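Local coordinates for ChrR-like cupin domain-containing protein (Ralstonia eutropha JMP134, PDB 3EBR), which is of unknown function but belongs to the ChrR-like cupins, small beta-barrel proteins whose relatives often bind a metal ion inside the barrel, at residues Y33-T43 and W133-L141. Sequence-based numbering, arbitrary orientation.
Sequences YFKIDPVRGET and WKTSMDRYL
Pro38 sets its CB over the six-membered ring of Trp133, a CH-pi contact 3.4 Å from the ring centroid and 1° off the normal; the CG of Lys134 lies over the opposite face of the indole. Apolar packing continues along the helix from Ile36, whose CG2 branch meets Trp133 CB at 3.7 Å, at the edge of the indole, and also the CE of selenomethionine Met137. With chi2 extended (-178°), Ile36 reaches its CD1 on to the backbone between Ser136 and Met137. Met137 points its CB away from the strand, but bends at chi2 and chi3 bring CE back onto Ile36. Tyr33 lies across the next turn: its CE1 is 3.5 Å from Ser136 CB, Ser136 O sits over one ring face, and CD2 touches Tyr140 CB.

Polar contacts gather at the phenol end. A water in the plane of the Tyr33 ring bonds to Tyr33 OH (2.8 Å) and donates to Ser136 OG (2.7 Å), which also bonds to Asn132 O. Arg139, whose NE bonds to Ala23 O and whose NH1 forms a salt bridge with Glu131, places that NH1 3.1 Å from Tyr33 OH. In the hairpin turn, Asp37 OD1 accepts from Val39 N, forming an Asx turn, and Gly41 and Glu42 facing Asp37 make a G1 bulge.

Helix 133-146, directly following strand 127-131, packs against the hairpin of strands 30-37 and 42-49, neighbours in the larger antiparallel sheet of the cupin fold, while Phe4 of a neighbouring subunit packs on Pro38 and Met137.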
# COMPACT_ATOMS: atom_id res chain seq x y z
N TYR A 33 18.30 -4.43 -9.79
CA TYR A 33 16.83 -4.34 -9.81
C TYR A 33 16.13 -5.70 -9.75
O TYR A 33 16.40 -6.57 -10.58
CB TYR A 33 16.35 -3.58 -11.06
CG TYR A 33 16.80 -2.15 -11.07
CD1 TYR A 33 16.12 -1.19 -10.33
CD2 TYR A 33 17.92 -1.73 -11.81
CE1 TYR A 33 16.52 0.13 -10.31
CE2 TYR A 33 18.32 -0.40 -11.80
CZ TYR A 33 17.61 0.52 -11.04
OH TYR A 33 17.98 1.83 -10.98
N PHE A 34 15.25 -5.87 -8.76
CA PHE A 34 14.45 -7.08 -8.57
C PHE A 34 12.99 -6.90 -8.99
O PHE A 34 12.40 -7.83 -9.53
CB PHE A 34 14.49 -7.56 -7.11
CG PHE A 34 15.82 -8.12 -6.71
CD1 PHE A 34 16.09 -9.48 -6.90
CD2 PHE A 34 16.80 -7.32 -6.17
CE1 PHE A 34 17.31 -10.02 -6.54
CE2 PHE A 34 18.03 -7.85 -5.81
CZ PHE A 34 18.29 -9.21 -5.99
N LYS A 35 12.41 -5.73 -8.72
CA LYS A 35 11.03 -5.46 -9.09
C LYS A 35 10.92 -3.97 -9.40
O LYS A 35 11.60 -3.18 -8.76
CB LYS A 35 10.11 -5.85 -7.93
CG LYS A 35 8.74 -6.37 -8.33
CD LYS A 35 8.90 -7.78 -8.91
CE LYS A 35 7.63 -8.39 -9.36
NZ LYS A 35 7.93 -9.65 -10.11
N ILE A 36 10.13 -3.60 -10.40
CA ILE A 36 9.91 -2.21 -10.80
C ILE A 36 8.42 -2.10 -11.11
O ILE A 36 8.03 -2.23 -12.25
CB ILE A 36 10.79 -1.79 -12.01
CG1 ILE A 36 12.29 -1.95 -11.71
CG2 ILE A 36 10.49 -0.35 -12.40
CD1 ILE A 36 13.21 -1.49 -12.86
N ASP A 37 7.60 -1.89 -10.08
CA ASP A 37 6.14 -1.78 -10.23
C ASP A 37 5.71 -0.41 -10.81
O ASP A 37 5.81 0.59 -10.10
CB ASP A 37 5.44 -2.03 -8.88
CG ASP A 37 3.90 -1.97 -8.96
OD1 ASP A 37 3.29 -2.07 -10.05
OD2 ASP A 37 3.27 -1.85 -7.89
N PRO A 38 5.17 -0.38 -12.05
CA PRO A 38 4.74 0.89 -12.62
C PRO A 38 3.36 1.37 -12.18
O PRO A 38 3.03 2.52 -12.45
CB PRO A 38 4.72 0.59 -14.11
CG PRO A 38 4.27 -0.80 -14.18
CD PRO A 38 4.88 -1.48 -12.99
N VAL A 39 2.54 0.50 -11.56
CA VAL A 39 1.21 0.91 -11.10
C VAL A 39 1.38 1.79 -9.87
O VAL A 39 1.07 2.98 -9.94
CB VAL A 39 0.27 -0.29 -10.81
CG1 VAL A 39 -1.03 0.19 -10.23
CG2 VAL A 39 0.01 -1.05 -12.09
N ARG A 40 1.91 1.23 -8.78
CA ARG A 40 2.11 2.00 -7.53
C ARG A 40 3.42 2.78 -7.43
O ARG A 40 3.57 3.56 -6.50
CB ARG A 40 1.95 1.10 -6.31
CG ARG A 40 0.58 0.44 -6.32
CD ARG A 40 0.17 -0.11 -5.00
NE ARG A 40 -1.07 -0.86 -5.19
CZ ARG A 40 -2.33 -0.42 -5.06
NH1 ARG A 40 -2.63 0.85 -4.70
NH2 ARG A 40 -3.32 -1.28 -5.29
N GLY A 41 4.35 2.57 -8.38
CA GLY A 41 5.63 3.27 -8.39
C GLY A 41 6.51 2.75 -7.28
O GLY A 41 6.94 3.53 -6.43
N GLU A 42 6.74 1.44 -7.27
CA GLU A 42 7.54 0.77 -6.26
C GLU A 42 8.70 0.01 -6.89
O GLU A 42 8.52 -0.60 -7.94
CB GLU A 42 6.68 -0.20 -5.47
CG GLU A 42 7.28 -0.67 -4.14
CD GLU A 42 6.51 -1.83 -3.50
OE1 GLU A 42 6.56 -2.95 -4.05
OE2 GLU A 42 5.95 -1.64 -2.40
N THR A 43 9.88 0.07 -6.27
CA THR A 43 11.04 -0.68 -6.73
C THR A 43 11.65 -1.43 -5.55
O THR A 43 11.62 -0.93 -4.42
CB THR A 43 12.13 0.20 -7.36
OG1 THR A 43 12.65 1.07 -6.37
CG2 THR A 43 11.57 1.01 -8.52
N TRP A 133 10.29 4.76 -11.00
CA TRP A 133 10.21 3.47 -11.69
C TRP A 133 10.59 3.60 -13.18
O TRP A 133 11.12 2.64 -13.74
CB TRP A 133 8.80 2.83 -11.55
CG TRP A 133 7.71 3.42 -12.36
CD1 TRP A 133 6.80 4.35 -11.96
CD2 TRP A 133 7.41 3.12 -13.73
NE1 TRP A 133 5.95 4.64 -13.00
CE2 TRP A 133 6.30 3.90 -14.10
CE3 TRP A 133 7.98 2.26 -14.68
CZ2 TRP A 133 5.75 3.86 -15.39
CZ3 TRP A 133 7.44 2.22 -15.96
CH2 TRP A 133 6.33 3.01 -16.30
N LYS A 134 10.25 4.73 -13.82
CA LYS A 134 10.55 4.97 -15.23
C LYS A 134 12.06 5.07 -15.45
O LYS A 134 12.58 4.42 -16.35
CB LYS A 134 9.85 6.23 -15.77
CG LYS A 134 8.34 6.15 -15.78
CD LYS A 134 7.69 7.39 -16.37
CE LYS A 134 6.20 7.16 -16.62
NZ LYS A 134 5.53 8.36 -17.20
N THR A 135 12.74 5.87 -14.62
CA THR A 135 14.21 6.03 -14.70
C THR A 135 14.92 4.70 -14.33
O THR A 135 15.99 4.41 -14.86
CB THR A 135 14.73 7.16 -13.81
OG1 THR A 135 14.42 6.85 -12.44
CG2 THR A 135 14.10 8.52 -14.18
N SER A 136 14.32 3.94 -13.40
CA SER A 136 14.82 2.62 -12.98
C SER A 136 14.73 1.61 -14.13
O SER A 136 15.67 0.85 -14.40
CB SER A 136 14.01 2.09 -11.80
OG SER A 136 14.12 2.93 -10.67
N MSE A 137 13.57 1.62 -14.80
CA MSE A 137 13.31 0.76 -15.94
C MSE A 137 14.21 1.14 -17.12
O MSE A 137 14.73 0.24 -17.79
CB MSE A 137 11.83 0.84 -16.34
CG MSE A 137 11.38 -0.09 -17.45
SE MSE A 137 11.51 -1.96 -16.94
CE MSE A 137 9.91 -2.06 -15.74
N ASP A 138 14.35 2.44 -17.40
CA ASP A 138 15.21 2.94 -18.49
C ASP A 138 16.64 2.46 -18.28
O ASP A 138 17.23 1.93 -19.21
CB ASP A 138 15.22 4.48 -18.61
CG ASP A 138 13.92 5.07 -19.20
OD1 ASP A 138 13.01 4.32 -19.64
OD2 ASP A 138 13.82 6.31 -19.25
N ARG A 139 17.16 2.61 -17.07
CA ARG A 139 18.51 2.17 -16.73
C ARG A 139 18.65 0.64 -16.88
O ARG A 139 19.60 0.18 -17.51
CB ARG A 139 18.88 2.65 -15.33
CG ARG A 139 20.24 2.21 -14.79
CD ARG A 139 20.66 2.67 -13.41
NE ARG A 139 20.66 4.12 -13.21
CZ ARG A 139 19.61 4.87 -12.87
NH1 ARG A 139 18.39 4.37 -12.69
NH2 ARG A 139 19.79 6.18 -12.73
N TYR A 140 17.70 -0.12 -16.33
CA TYR A 140 17.70 -1.59 -16.42
C TYR A 140 17.69 -2.05 -17.88
O TYR A 140 18.53 -2.85 -18.28
CB TYR A 140 16.54 -2.20 -15.62
CG TYR A 140 16.44 -3.71 -15.77
CD1 TYR A 140 17.32 -4.56 -15.09
CD2 TYR A 140 15.47 -4.28 -16.60
CE1 TYR A 140 17.24 -5.95 -15.24
CE2 TYR A 140 15.39 -5.67 -16.76
CZ TYR A 140 16.27 -6.50 -16.07
OH TYR A 140 16.19 -7.87 -16.23
N LEU A 141 16.76 -1.52 -18.68
CA LEU A 141 16.67 -1.85 -20.11
C LEU A 141 17.85 -1.31 -20.94
O LEU A 141 18.24 -1.98 -21.90
CB LEU A 141 15.32 -1.38 -20.70
CG LEU A 141 14.04 -2.02 -20.14
CD1 LEU A 141 12.82 -1.30 -20.69
CD2 LEU A 141 13.97 -3.51 -20.45
O HOH W 1 16.55 4.00 -9.99